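Local coordinates for oligopeptide-binding protein AppA (Bacillus subtilis, PDB 1XOC), which binds oligopeptides, here a nonapeptide, for the APP permease, which takes up tetra- and pentapeptides but not tripeptides, at residues D23-S28 with G235-F240; S37-D42 with K113-E118; L287-D292 with E332-Q337. All coordinates share one frame; numbering follows the deposited sequence.

In the fold
Along the chain, both segments of interaction 2 (37-42 with 113-118) fall between those of interaction 1 (23-28 with 235-240), and interaction 3 (287-292 with 332-337) comes after both. Interaction 1 links an outermost strand of the mixed four-stranded sheet to the lead-in of strand 240-241, part of the nine-stranded sheet. Interaction 2 joins two loops, its centre about 30 Å from that of interaction 1. Interaction 3 lies about 42 Å and 39 Å, centre to centre, from interactions 1 and 2, on helices 281-289 and 332-341. None touches another; they lie in separate parts of this type 2 periplasmic-binding fold, and in interaction 2 Thr41 meets the bound peptide.

Interaction 1 of 3, residues D23-S28 with G235-F240; sequences DLVVGS and GDINFF
Val26 and Phe239 form a single beta bridge, their CA atoms 4.7 Å apart, where strand 23-28 meets the loop leading into strand 240-241. Gly27 N donates to Phe239 O at 2.9 Å, with the N-H almost in line with the carbonyl. Two residues before Gly27, Val25 O receives Asn238 N at 2.9 Å and, more weakly, Phe239 N. Asn238 does the rest with its side chain. Its CG sits between the backbone N and the carbonyl carbon (chi1 57°), which folds the amide back along the strand. Asn238 OD1 accepts Val25 N at 2.8 Å, tilted from the carbonyl plane, while Asn238 ND2 reaches Asp23 O at 3.2 Å within the amide plane. The two bonds fix the flip of the amide, which bridges Asp23 O and Val25 N. An alanine here would lose both, and Val25 N and Asp23 O would probably be left without these partners. Around this polar strip, Val25 CG1 meets Ile237 CG2 at 3.8 Å, the two side chains crossing at about a right angle, and Val26 CG2 lies alongside Phe239 CB. Gly27 O meets the Phe240 ring in plane at its edge, 3.4 Å from CD1. On its other side strand 23-28 bonds to strand 216-221; Phe239 packs on Trp516 and strand 483-496, and Phe240 on helix 225-234.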
ATOM      1  N   ASP A  23     -23.769  -6.443 -11.880  1.00 32.78           N
ATOM      2  CA  ASP A  23     -23.035  -5.221 -11.653  1.00 32.83           C
ATOM      3  C   ASP A  23     -22.548  -5.215 -10.193  1.00 33.06           C
ATOM      4  O   ASP A  23     -23.324  -5.414  -9.247  1.00 33.46           O
ATOM      5  CB  ASP A  23     -23.935  -4.030 -11.990  1.00 33.86           C
ATOM      6  CG  ASP A  23     -24.500  -4.112 -13.405  1.00 35.26           C
ATOM      7  OD1 ASP A  23     -23.770  -3.851 -14.378  1.00 36.60           O
ATOM      8  OD2 ASP A  23     -25.704  -4.444 -13.572  1.00 38.36           O
ATOM      9  N   LEU A  24     -21.258  -5.051 -10.009  1.00 32.41           N
ATOM     10  CA  LEU A  24     -20.723  -4.959  -8.659  1.00 32.35           C
ATOM     11  C   LEU A  24     -20.476  -3.489  -8.366  1.00 31.35           C
ATOM     12  O   LEU A  24     -19.941  -2.768  -9.205  1.00 31.50           O
ATOM     13  CB  LEU A  24     -19.447  -5.780  -8.492  1.00 32.92           C
ATOM     14  CG  LEU A  24     -19.085  -6.141  -7.053  1.00 33.22           C
ATOM     15  CD1 LEU A  24     -19.945  -7.279  -6.562  1.00 34.74           C
ATOM     16  CD2 LEU A  24     -17.638  -6.475  -6.992  1.00 34.54           C
ATOM     17  N   VAL A  25     -20.901  -3.047  -7.189  1.00 30.72           N
ATOM     18  CA  VAL A  25     -20.654  -1.685  -6.750  1.00 29.75           C
ATOM     19  C   VAL A  25     -19.867  -1.775  -5.451  1.00 28.94           C
ATOM     20  O   VAL A  25     -20.396  -2.155  -4.407  1.00 28.67           O
ATOM     21  CB  VAL A  25     -21.945  -0.868  -6.579  1.00 29.39           C
ATOM     22  CG1 VAL A  25     -21.609   0.569  -6.152  1.00 31.61           C
ATOM     23  CG2 VAL A  25     -22.768  -0.876  -7.866  1.00 30.27           C
ATOM     24  N   VAL A  26     -18.595  -1.435  -5.570  1.00 28.58           N
ATOM     25  CA  VAL A  26     -17.590  -1.519  -4.506  1.00 29.19           C
ATOM     26  C   VAL A  26     -17.521  -0.165  -3.805  1.00 29.36           C
ATOM     27  O   VAL A  26     -17.275   0.877  -4.435  1.00 30.44           O
ATOM     28  CB  VAL A  26     -16.201  -1.866  -5.093  1.00 28.97           C
ATOM     29  CG1 VAL A  26     -15.093  -1.911  -4.036  1.00 29.22           C
ATOM     30  CG2 VAL A  26     -16.295  -3.177  -5.870  1.00 30.57           C
ATOM     31  N   GLY A  27     -17.719  -0.174  -2.494  1.00 29.38           N
ATOM     32  CA  GLY A  27     -17.599   1.066  -1.707  1.00 28.52           C
ATOM     33  C   GLY A  27     -16.144   1.275  -1.325  1.00 29.69           C
ATOM     34  O   GLY A  27     -15.439   0.310  -0.963  1.00 31.09           O
ATOM     35  N   SER A  28     -15.645   2.500  -1.473  1.00 29.37           N
ATOM     36  CA  SER A  28     -14.277   2.801  -1.075  1.00 29.07           C
ATOM     37  C   SER A  28     -14.264   4.091  -0.305  1.00 28.98           C
ATOM     38  O   SER A  28     -14.893   5.080  -0.711  1.00 29.07           O
ATOM     39  CB  SER A  28     -13.371   2.973  -2.289  1.00 30.60           C
ATOM     40  OG  SER A  28     -12.079   3.416  -1.855  1.00 32.90           O
ATOM     41  N   GLY A 235     -28.463  -1.542  -0.137  1.00 32.66           N
ATOM     42  CA  GLY A 235     -28.227  -2.107  -1.459  1.00 32.86           C
ATOM     43  C   GLY A 235     -27.685  -1.148  -2.488  1.00 32.55           C
ATOM     44  O   GLY A 235     -27.590  -1.490  -3.659  1.00 34.24           O
ATOM     45  N   ASP A 236     -27.265   0.033  -2.058  1.00 32.64           N
ATOM     46  CA  ASP A 236     -26.666   1.015  -2.952  1.00 32.75           C
ATOM     47  C   ASP A 236     -25.201   0.680  -3.289  1.00 31.99           C
ATOM     48  O   ASP A 236     -24.691   1.103  -4.316  1.00 31.94           O
ATOM     49  CB  ASP A 236     -26.796   2.413  -2.344  1.00 33.46           C
ATOM     50  CG  ASP A 236     -28.241   2.862  -2.253  1.00 36.99           C
ATOM     51  OD1 ASP A 236     -28.932   2.726  -3.277  1.00 38.79           O
ATOM     52  OD2 ASP A 236     -28.685   3.301  -1.162  1.00 41.61           O
ATOM     53  N   ILE A 237     -24.531  -0.049  -2.390  1.00 30.41           N
ATOM     54  CA  ILE A 237     -23.293  -0.743  -2.712  1.00 29.97           C
ATOM     55  C   ILE A 237     -23.501  -2.193  -2.308  1.00 29.23           C
ATOM     56  O   ILE A 237     -24.371  -2.502  -1.480  1.00 28.12           O
ATOM     57  CB  ILE A 237     -22.041  -0.144  -2.004  1.00 30.55           C
ATOM     58  CG1 ILE A 237     -22.098  -0.267  -0.484  1.00 29.12           C
ATOM     59  CG2 ILE A 237     -21.868   1.329  -2.403  1.00 28.95           C
ATOM     60  CD1 ILE A 237     -20.834   0.207   0.240  1.00 30.74           C
ATOM     61  N   ASN A 238     -22.692  -3.078  -2.889  1.00 28.90           N
ATOM     62  CA  ASN A 238     -22.814  -4.494  -2.589  1.00 29.35           C
ATOM     63  C   ASN A 238     -21.500  -5.190  -2.316  1.00 29.46           C
ATOM     64  O   ASN A 238     -21.479  -6.431  -2.199  1.00 28.92           O
ATOM     65  CB  ASN A 238     -23.628  -5.211  -3.678  1.00 30.22           C
ATOM     66  CG  ASN A 238     -23.054  -5.051  -5.059  1.00 30.52           C
ATOM     67  OD1 ASN A 238     -21.890  -4.789  -5.241  1.00 32.16           O
ATOM     68  ND2 ASN A 238     -23.893  -5.251  -6.063  1.00 34.99           N
ATOM     69  N   PHE A 239     -20.413  -4.429  -2.158  1.00 29.49           N
ATOM     70  CA  PHE A 239     -19.110  -4.992  -1.793  1.00 29.14           C
ATOM     71  C   PHE A 239     -18.356  -3.948  -0.974  1.00 29.92           C
ATOM     72  O   PHE A 239     -18.224  -2.796  -1.414  1.00 28.72           O
ATOM     73  CB  PHE A 239     -18.334  -5.382  -3.051  1.00 29.60           C
ATOM     74  CG  PHE A 239     -17.105  -6.223  -2.786  1.00 30.19           C
ATOM     75  CD1 PHE A 239     -15.899  -5.618  -2.401  1.00 31.20           C
ATOM     76  CD2 PHE A 239     -17.147  -7.615  -2.895  1.00 30.27           C
ATOM     77  CE1 PHE A 239     -14.765  -6.371  -2.167  1.00 31.38           C
ATOM     78  CE2 PHE A 239     -16.011  -8.408  -2.632  1.00 30.18           C
ATOM     79  CZ  PHE A 239     -14.819  -7.790  -2.244  1.00 29.99           C
ATOM     80  N   PHE A 240     -17.895  -4.323   0.222  1.00 29.74           N
ATOM     81  CA  PHE A 240     -17.308  -3.339   1.137  1.00 29.71           C
ATOM     82  C   PHE A 240     -16.517  -4.031   2.232  1.00 29.99           C
ATOM     83  O   PHE A 240     -16.943  -5.069   2.731  1.00 29.27           O
ATOM     84  CB  PHE A 240     -18.417  -2.455   1.756  1.00 29.99           C
ATOM     85  CG  PHE A 240     -17.886  -1.286   2.528  1.00 29.78           C
ATOM     86  CD1 PHE A 240     -17.039  -0.391   1.920  1.00 30.61           C
ATOM     87  CD2 PHE A 240     -18.155  -1.130   3.865  1.00 30.15           C
ATOM     88  CE1 PHE A 240     -16.524   0.685   2.644  1.00 32.99           C
ATOM     89  CE2 PHE A 240     -17.606  -0.051   4.600  1.00 30.19           C
ATOM     90  CZ  PHE A 240     -16.807   0.826   3.989  1.00 29.00           C
TER

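Interaction 2 of 3, residues S37-D42 with K113-E118; sequences SLYSTD and KDYKGE. With ZN (zinc ion), chain L.
Tyr115 OH donates to Leu38 O at 2.5 Å, a short bond lying in the carbonyl plane, and Leu38 O in turn lies in the plane of the Tyr115 ring at its edge. Beside it the side chains of Tyr39 and Tyr115 run antiparallel past one another, their ring planes inclined by 40°, with Tyr39 CE2 coming to 3.6 Å from Tyr115 CE1. Tyr39 CD2 rests near Gly117 CA. Farther along, the methyl CG2 of Thr41 packs on Glu118 CB at 3.8 Å. The loop ahead of helix 43-52 borders the ligand cleft of this solute-binding protein: Thr41 makes backbone hydrogen bonds to the bound peptide and packs on one of its polar side chains. Water fills in the polar joins. One water links Tyr39 OH to Lys116 N; another lies 2.7 Å from Tyr39 O and accepts from Glu118 N. Glu118, bent at chi2 (76°), swings its carboxylate round to a zinc ion, which OE1 binds at 2.2 Å with four waters completing the five ligands seen; OE2 instead accepts from one of those waters at 2.6 Å. Within the segment 113-118, Gly117 N lies 3.4 Å above the centre of the Tyr115 ring. In the next shell Arg119 N bonds to Tyr115 OH, and Arg119 NE to Ser40 O.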
ATOM      1  N   SER A  37       0.982   2.485 -12.817  1.00 29.92           N
ATOM      2  CA  SER A  37       1.783   1.920 -11.758  1.00 30.66           C
ATOM      3  C   SER A  37       3.162   2.582 -11.584  1.00 29.12           C
ATOM      4  O   SER A  37       3.785   2.447 -10.525  1.00 29.94           O
ATOM      5  CB  SER A  37       1.926   0.429 -11.973  1.00 32.87           C
ATOM      6  OG  SER A  37       2.749   0.190 -13.073  0.50 35.84           O
ATOM      7  N   LEU A  38       3.636   3.296 -12.603  1.00 28.92           N
ATOM      8  CA  LEU A  38       4.924   3.983 -12.501  1.00 29.36           C
ATOM      9  C   LEU A  38       4.852   5.231 -11.601  1.00 29.45           C
ATOM     10  O   LEU A  38       5.890   5.752 -11.185  1.00 30.44           O
ATOM     11  CB  LEU A  38       5.471   4.340 -13.881  1.00 29.64           C
ATOM     12  CG  LEU A  38       5.659   3.181 -14.869  1.00 31.82           C
ATOM     13  CD1 LEU A  38       6.029   3.710 -16.256  1.00 32.34           C
ATOM     14  CD2 LEU A  38       6.703   2.258 -14.293  1.00 33.74           C
ATOM     15  N   TYR A  39       3.650   5.738 -11.293  1.00 28.83           N
ATOM     16  CA  TYR A  39       3.485   6.942 -10.534  1.00 29.28           C
ATOM     17  C   TYR A  39       2.645   6.819  -9.274  1.00 28.60           C
ATOM     18  O   TYR A  39       2.858   7.571  -8.330  1.00 31.45           O
ATOM     19  CB  TYR A  39       2.897   8.033 -11.450  1.00 27.95           C
ATOM     20  CG  TYR A  39       3.842   8.319 -12.601  1.00 29.07           C
ATOM     21  CD1 TYR A  39       3.615   7.820 -13.874  1.00 27.66           C
ATOM     22  CD2 TYR A  39       5.007   9.035 -12.392  1.00 27.46           C
ATOM     23  CE1 TYR A  39       4.532   8.061 -14.904  1.00 28.93           C
ATOM     24  CE2 TYR A  39       5.907   9.280 -13.400  1.00 28.05           C
ATOM     25  CZ  TYR A  39       5.677   8.781 -14.664  1.00 27.29           C
ATOM     26  OH  TYR A  39       6.621   9.055 -15.660  1.00 29.74           O
ATOM     27  N   SER A  40       1.658   5.950  -9.263  1.00 27.26           N
ATOM     28  CA  SER A  40       0.806   5.830  -8.113  1.00 28.33           C
ATOM     29  C   SER A  40       1.536   5.289  -6.895  1.00 29.53           C
ATOM     30  O   SER A  40       2.449   4.461  -7.023  1.00 29.54           O
ATOM     31  CB  SER A  40      -0.421   4.995  -8.411  1.00 28.17           C
ATOM     32  OG  SER A  40      -0.059   3.682  -8.769  1.00 29.55           O
ATOM     33  N   THR A  41       1.105   5.747  -5.720  1.00 28.82           N
ATOM     34  CA  THR A  41       1.675   5.248  -4.461  1.00 29.36           C
ATOM     35  C   THR A  41       0.616   4.678  -3.512  1.00 30.20           C
ATOM     36  O   THR A  41       0.971   4.239  -2.414  1.00 31.36           O
ATOM     37  CB  THR A  41       2.554   6.281  -3.732  1.00 29.82           C
ATOM     38  OG1 THR A  41       1.758   7.437  -3.423  1.00 29.41           O
ATOM     39  CG2 THR A  41       3.750   6.733  -4.586  1.00 29.57           C
ATOM     40  N   ASP A  42      -0.656   4.701  -3.922  1.00 29.70           N
ATOM     41  CA  ASP A  42      -1.779   4.435  -3.005  1.00 29.81           C
ATOM     42  C   ASP A  42      -2.651   3.281  -3.459  1.00 29.60           C
ATOM     43  O   ASP A  42      -2.794   3.023  -4.660  1.00 29.27           O
ATOM     44  CB  ASP A  42      -2.609   5.705  -2.761  1.00 30.17           C
ATOM     45  CG  ASP A  42      -3.489   6.071  -3.923  1.00 29.43           C
ATOM     46  OD1 ASP A  42      -4.709   5.811  -3.822  1.00 28.37           O
ATOM     47  OD2 ASP A  42      -2.979   6.577  -4.944  1.00 33.59           O
ATOM     48  N   LYS A 113      16.569   9.494 -17.086  1.00 33.21           N
ATOM     49  CA  LYS A 113      16.947  10.603 -16.214  1.00 34.29           C
ATOM     50  C   LYS A 113      15.782  11.571 -15.973  1.00 34.07           C
ATOM     51  O   LYS A 113      15.828  12.383 -15.030  1.00 34.59           O
ATOM     52  CB  LYS A 113      18.125  11.379 -16.825  1.00 35.79           C
ATOM     53  CG  LYS A 113      17.717  12.221 -18.067  1.00 37.66           C
ATOM     54  CD  LYS A 113      18.895  12.606 -18.945  1.00 39.14           C
ATOM     55  CE  LYS A 113      18.406  13.246 -20.271  1.00 42.46           C
ATOM     56  NZ  LYS A 113      17.466  14.407 -20.067  1.00 46.11           N
ATOM     57  N   ASP A 114      14.763  11.531 -16.835  1.00 33.46           N
ATOM     58  CA  ASP A 114      13.617  12.438 -16.733  1.00 33.67           C
ATOM     59  C   ASP A 114      12.444  11.856 -15.963  1.00 32.92           C
ATOM     60  O   ASP A 114      11.443  12.523 -15.794  1.00 33.16           O
ATOM     61  CB  ASP A 114      13.156  12.905 -18.131  1.00 33.44           C
ATOM     62  CG  ASP A 114      14.189  13.784 -18.829  1.00 37.26           C
ATOM     63  OD1 ASP A 114      14.912  14.501 -18.115  1.00 36.15           O
ATOM     64  OD2 ASP A 114      14.283  13.740 -20.077  1.00 40.45           O
ATOM     65  N   TYR A 115      12.575  10.633 -15.460  1.00 31.49           N
ATOM     66  CA  TYR A 115      11.527  10.029 -14.645  1.00 32.33           C
ATOM     67  C   TYR A 115      11.380  10.738 -13.300  1.00 32.94           C
ATOM     68  O   TYR A 115      12.356  10.820 -12.530  1.00 32.89           O
ATOM     69  CB  TYR A 115      11.846   8.573 -14.401  1.00 30.70           C
ATOM     70  CG  TYR A 115      10.900   7.901 -13.409  1.00 29.82           C
ATOM     71  CD1 TYR A 115       9.558   7.656 -13.721  1.00 25.62           C
ATOM     72  CD2 TYR A 115      11.377   7.446 -12.179  1.00 28.93           C
ATOM     73  CE1 TYR A 115       8.712   7.038 -12.834  1.00 26.87           C
ATOM     74  CE2 TYR A 115      10.532   6.818 -11.269  1.00 28.43           C
ATOM     75  CZ  TYR A 115       9.206   6.610 -11.587  1.00 29.37           C
ATOM     76  OH  TYR A 115       8.377   5.982 -10.674  1.00 30.03           O
ATOM     77  N   LYS A 116      10.176  11.243 -13.025  1.00 34.27           N
ATOM     78  CA  LYS A 116       9.891  12.015 -11.814  1.00 35.35           C
ATOM     79  C   LYS A 116       8.957  11.330 -10.800  1.00 35.00           C
ATOM     80  O   LYS A 116       8.440  11.980  -9.900  1.00 38.17           O
ATOM     81  CB  LYS A 116       9.345  13.405 -12.206  1.00 36.05           C
ATOM     82  CG  LYS A 116      10.374  14.204 -12.949  1.00 37.37           C
ATOM     83  CD  LYS A 116       9.892  15.570 -13.455  1.00 39.60           C
ATOM     84  CE  LYS A 116      11.029  16.290 -14.179  1.00 42.52           C
ATOM     85  NZ  LYS A 116      11.791  15.374 -15.109  1.00 44.72           N
ATOM     86  N   GLY A 117       8.805  10.024 -10.886  1.00 34.68           N
ATOM     87  CA  GLY A 117       7.914   9.278 -10.007  1.00 33.03           C
ATOM     88  C   GLY A 117       8.579   8.865  -8.712  1.00 32.58           C
ATOM     89  O   GLY A 117       9.778   9.078  -8.524  1.00 31.92           O
ATOM     90  N   GLU A 118       7.770   8.292  -7.815  1.00 32.14           N
ATOM     91  CA  GLU A 118       8.228   7.792  -6.512  1.00 31.76           C
ATOM     92  C   GLU A 118       8.531   6.297  -6.488  1.00 31.78           C
ATOM     93  O   GLU A 118       8.814   5.774  -5.417  1.00 31.95           O
ATOM     94  CB  GLU A 118       7.190   8.098  -5.418  1.00 32.09           C
ATOM     95  CG  GLU A 118       7.264   9.530  -4.856  1.00 34.27           C
ATOM     96  CD  GLU A 118       6.686  10.603  -5.787  1.00 36.82           C
ATOM     97  OE1 GLU A 118       5.515  10.476  -6.172  1.00 38.59           O
ATOM     98  OE2 GLU A 118       7.412  11.576  -6.097  1.00 40.92           O
TER
HETATM   99 ZN    ZN L 530       4.685  12.295  -7.027  1.00 38.77          ZN
HETATM  100  O   HOH W   1       8.133  11.211 -15.173  1.00 24.24           O
HETATM  101  O   HOH W   2       5.154   8.970  -8.500  1.00 24.93           O
HETATM  102  O   HOH W   3       5.564  12.251  -8.962  1.00 31.63           O
HETATM  103  O   HOH W   4       5.966  13.628  -6.738  1.00 47.94           O
HETATM  104  O   HOH W   5       2.972  11.820  -7.957  1.00 47.32           O
HETATM  105  O   HOH W   6       2.952  12.237  -5.345  1.00 39.93           O

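Interaction 3 of 3, residues L287-D292 with E332-Q337; sequences LTTALD and EKKAKQ
Thr289, on helix 281-289, sends its CB toward helix 332-341. This CB lies 4.2 Å from Ala335 CB. From there the branches part: CG2 of Thr289, anti to the backbone N, carries the contact onward, reaching Ala335 N at 4.0 Å and Lys334 CB at 4.2 Å. OG1, anti to the carbonyl carbon (chi1 -57°), turns back to its own helix, where it bonds to Gln285 O. The hydroxyl is thus satisfied locally, and the methyl is the part presented to the neighbouring helix. Next to it Ala290 CB meets Ala335 CB at 3.8 Å, and Ala335 CB is equally near Ala290 N. The alanine methyls are consistent with a close backbone approach; Ala290 CA is 5.1 Å from Glu332 CA. Beyond the two segments, a backbone hydrogen bond ties Thr289 to Asn331, just before helix 332-341, while Ala290 also leans on Leu384 of helix 371-385 and on Ile387. On helix 332-341, Lys336 NZ forms a salt bridge with Glu332 OE1 at 3.1 Å, one turn apart and met on the anti side of the carboxylate, away from the alanine contact. Through Thr289, Ala290 and Ala335, helix 281-289 and the residues that follow it pack against helix 332-341 in the type 2 periplasmic-binding fold.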
ATOM      1  N   LEU A 287       7.251   8.360  23.108  1.00 30.50           N
ATOM      2  CA  LEU A 287       5.903   8.516  22.563  1.00 30.60           C
ATOM      3  C   LEU A 287       5.210   7.167  22.465  1.00 30.79           C
ATOM      4  O   LEU A 287       4.047   7.018  22.838  1.00 32.15           O
ATOM      5  CB  LEU A 287       5.945   9.194  21.199  1.00 31.12           C
ATOM      6  CG  LEU A 287       6.407  10.648  21.154  1.00 31.83           C
ATOM      7  CD1 LEU A 287       6.807  11.082  19.756  1.00 31.12           C
ATOM      8  CD2 LEU A 287       5.327  11.558  21.669  1.00 34.21           C
ATOM      9  N   THR A 288       5.930   6.160  22.001  1.00 30.30           N
ATOM     10  CA  THR A 288       5.364   4.830  21.969  1.00 29.90           C
ATOM     11  C   THR A 288       5.024   4.354  23.381  1.00 29.65           C
ATOM     12  O   THR A 288       3.949   3.795  23.630  1.00 29.96           O
ATOM     13  CB  THR A 288       6.344   3.850  21.299  1.00 29.86           C
ATOM     14  OG1 THR A 288       6.532   4.252  19.933  1.00 28.69           O
ATOM     15  CG2 THR A 288       5.813   2.416  21.360  1.00 30.65           C
ATOM     16  N   THR A 289       5.940   4.592  24.309  1.00 29.20           N
ATOM     17  CA  THR A 289       5.770   4.131  25.688  1.00 29.12           C
ATOM     18  C   THR A 289       4.580   4.814  26.355  1.00 28.77           C
ATOM     19  O   THR A 289       3.980   4.267  27.278  1.00 28.46           O
ATOM     20  CB  THR A 289       7.059   4.403  26.501  1.00 29.32           C
ATOM     21  OG1 THR A 289       8.152   3.764  25.851  1.00 29.95           O
ATOM     22  CG2 THR A 289       6.972   3.870  27.924  1.00 29.51           C
ATOM     23  N   ALA A 290       4.245   6.013  25.886  1.00 29.56           N
ATOM     24  CA  ALA A 290       3.123   6.785  26.442  1.00 29.55           C
ATOM     25  C   ALA A 290       1.761   6.320  25.930  1.00 29.75           C
ATOM     26  O   ALA A 290       0.731   6.762  26.446  1.00 29.65           O
ATOM     27  CB  ALA A 290       3.290   8.248  26.108  1.00 30.20           C
ATOM     28  N   LEU A 291       1.760   5.479  24.902  1.00 30.38           N
ATOM     29  CA  LEU A 291       0.521   5.065  24.255  1.00 30.53           C
ATOM     30  C   LEU A 291       0.103   3.656  24.652  1.00 30.53           C
ATOM     31  O   LEU A 291       0.859   2.689  24.509  1.00 30.51           O
ATOM     32  CB  LEU A 291       0.627   5.195  22.745  1.00 30.83           C
ATOM     33  CG  LEU A 291       0.877   6.608  22.216  1.00 32.16           C
ATOM     34  CD1 LEU A 291       1.265   6.603  20.745  1.00 34.01           C
ATOM     35  CD2 LEU A 291      -0.340   7.518  22.495  1.00 33.72           C
ATOM     36  N   ASP A 292      -1.127   3.555  25.138  1.00 30.84           N
ATOM     37  CA  ASP A 292      -1.695   2.300  25.584  1.00 30.86           C
ATOM     38  C   ASP A 292      -2.267   1.599  24.360  1.00 31.00           C
ATOM     39  O   ASP A 292      -3.474   1.646  24.094  1.00 30.46           O
ATOM     40  CB  ASP A 292      -2.775   2.553  26.636  1.00 30.89           C
ATOM     41  CG  ASP A 292      -3.256   1.272  27.307  1.00 31.26           C
ATOM     42  OD1 ASP A 292      -3.941   1.387  28.351  1.00 32.77           O
ATOM     43  OD2 ASP A 292      -2.965   0.166  26.777  1.00 32.31           O
ATOM     44  N   GLU A 332       3.170   5.018  31.559  1.00 30.67           N
ATOM     45  CA  GLU A 332       3.066   6.476  31.542  1.00 31.07           C
ATOM     46  C   GLU A 332       4.205   7.173  32.309  1.00 31.37           C
ATOM     47  O   GLU A 332       4.783   8.151  31.817  1.00 31.46           O
ATOM     48  CB  GLU A 332       1.723   6.908  32.114  1.00 31.41           C
ATOM     49  CG  GLU A 332       1.434   8.400  31.986  1.00 32.09           C
ATOM     50  CD  GLU A 332       0.295   8.844  32.869  1.00 31.96           C
ATOM     51  OE1 GLU A 332       0.575   9.481  33.906  1.00 35.08           O
ATOM     52  OE2 GLU A 332      -0.881   8.553  32.552  1.00 34.10           O
ATOM     53  N   LYS A 333       4.538   6.680  33.496  1.00 31.81           N
ATOM     54  CA  LYS A 333       5.597   7.342  34.281  1.00 32.06           C
ATOM     55  C   LYS A 333       6.986   7.156  33.650  1.00 31.31           C
ATOM     56  O   LYS A 333       7.820   8.052  33.712  1.00 30.96           O
ATOM     57  CB  LYS A 333       5.562   6.986  35.772  1.00 32.93           C
ATOM     58  CG  LYS A 333       5.472   5.511  36.180  1.00 35.03           C
ATOM     59  CD  LYS A 333       4.544   5.374  37.417  1.00 34.74           C
ATOM     60  CE  LYS A 333       4.805   4.124  38.280  1.00 36.28           C
ATOM     61  NZ  LYS A 333       3.968   4.111  39.537  1.00 36.72           N
ATOM     62  N   LYS A 334       7.217   6.024  33.001  1.00 30.69           N
ATOM     63  CA  LYS A 334       8.463   5.837  32.285  1.00 30.59           C
ATOM     64  C   LYS A 334       8.571   6.811  31.115  1.00 30.28           C
ATOM     65  O   LYS A 334       9.642   7.349  30.876  1.00 30.50           O
ATOM     66  CB  LYS A 334       8.619   4.402  31.787  1.00 30.73           C
ATOM     67  CG  LYS A 334      10.006   4.104  31.265  1.00 30.78           C
ATOM     68  CD  LYS A 334      10.104   2.686  30.788  1.00 31.71           C
ATOM     69  CE  LYS A 334      11.439   2.431  30.145  1.00 33.64           C
ATOM     70  NZ  LYS A 334      12.518   2.706  31.123  1.00 35.90           N
ATOM     71  N   ALA A 335       7.483   7.013  30.362  1.00 29.77           N
ATOM     72  CA  ALA A 335       7.506   7.982  29.263  1.00 29.76           C
ATOM     73  C   ALA A 335       7.859   9.392  29.739  1.00 29.43           C
ATOM     74  O   ALA A 335       8.615  10.101  29.086  1.00 29.58           O
ATOM     75  CB  ALA A 335       6.179   8.005  28.552  1.00 29.44           C
ATOM     76  N   LYS A 336       7.275   9.788  30.867  1.00 29.95           N
ATOM     77  CA  LYS A 336       7.559  11.081  31.501  1.00 30.22           C
ATOM     78  C   LYS A 336       9.043  11.223  31.815  1.00 30.04           C
ATOM     79  O   LYS A 336       9.654  12.264  31.540  1.00 29.74           O
ATOM     80  CB  LYS A 336       6.743  11.246  32.790  1.00 30.20           C
ATOM     81  CG  LYS A 336       5.267  11.498  32.561  1.00 31.65           C
ATOM     82  CD  LYS A 336       4.504  11.614  33.866  1.00 31.91           C
ATOM     83  CE  LYS A 336       3.026  11.889  33.625  1.00 33.03           C
ATOM     84  NZ  LYS A 336       2.211  11.957  34.863  1.00 35.62           N
ATOM     85  N   GLN A 337       9.609  10.162  32.383  1.00 30.44           N
ATOM     86  CA  GLN A 337      11.016  10.137  32.785  1.00 30.25           C
ATOM     87  C   GLN A 337      11.924  10.195  31.569  1.00 30.03           C
ATOM     88  O   GLN A 337      12.886  10.945  31.536  1.00 28.94           O
ATOM     89  CB  GLN A 337      11.293   8.874  33.610  1.00 31.11           C
ATOM     90  CG  GLN A 337      12.737   8.663  34.067  1.00 32.51           C
ATOM     91  CD  GLN A 337      13.292   9.786  34.921  1.00 36.69           C
ATOM     92  OE1 GLN A 337      12.548  10.485  35.614  1.00 39.59           O
ATOM     93  NE2 GLN A 337      14.623   9.947  34.902  1.00 39.37           N
TER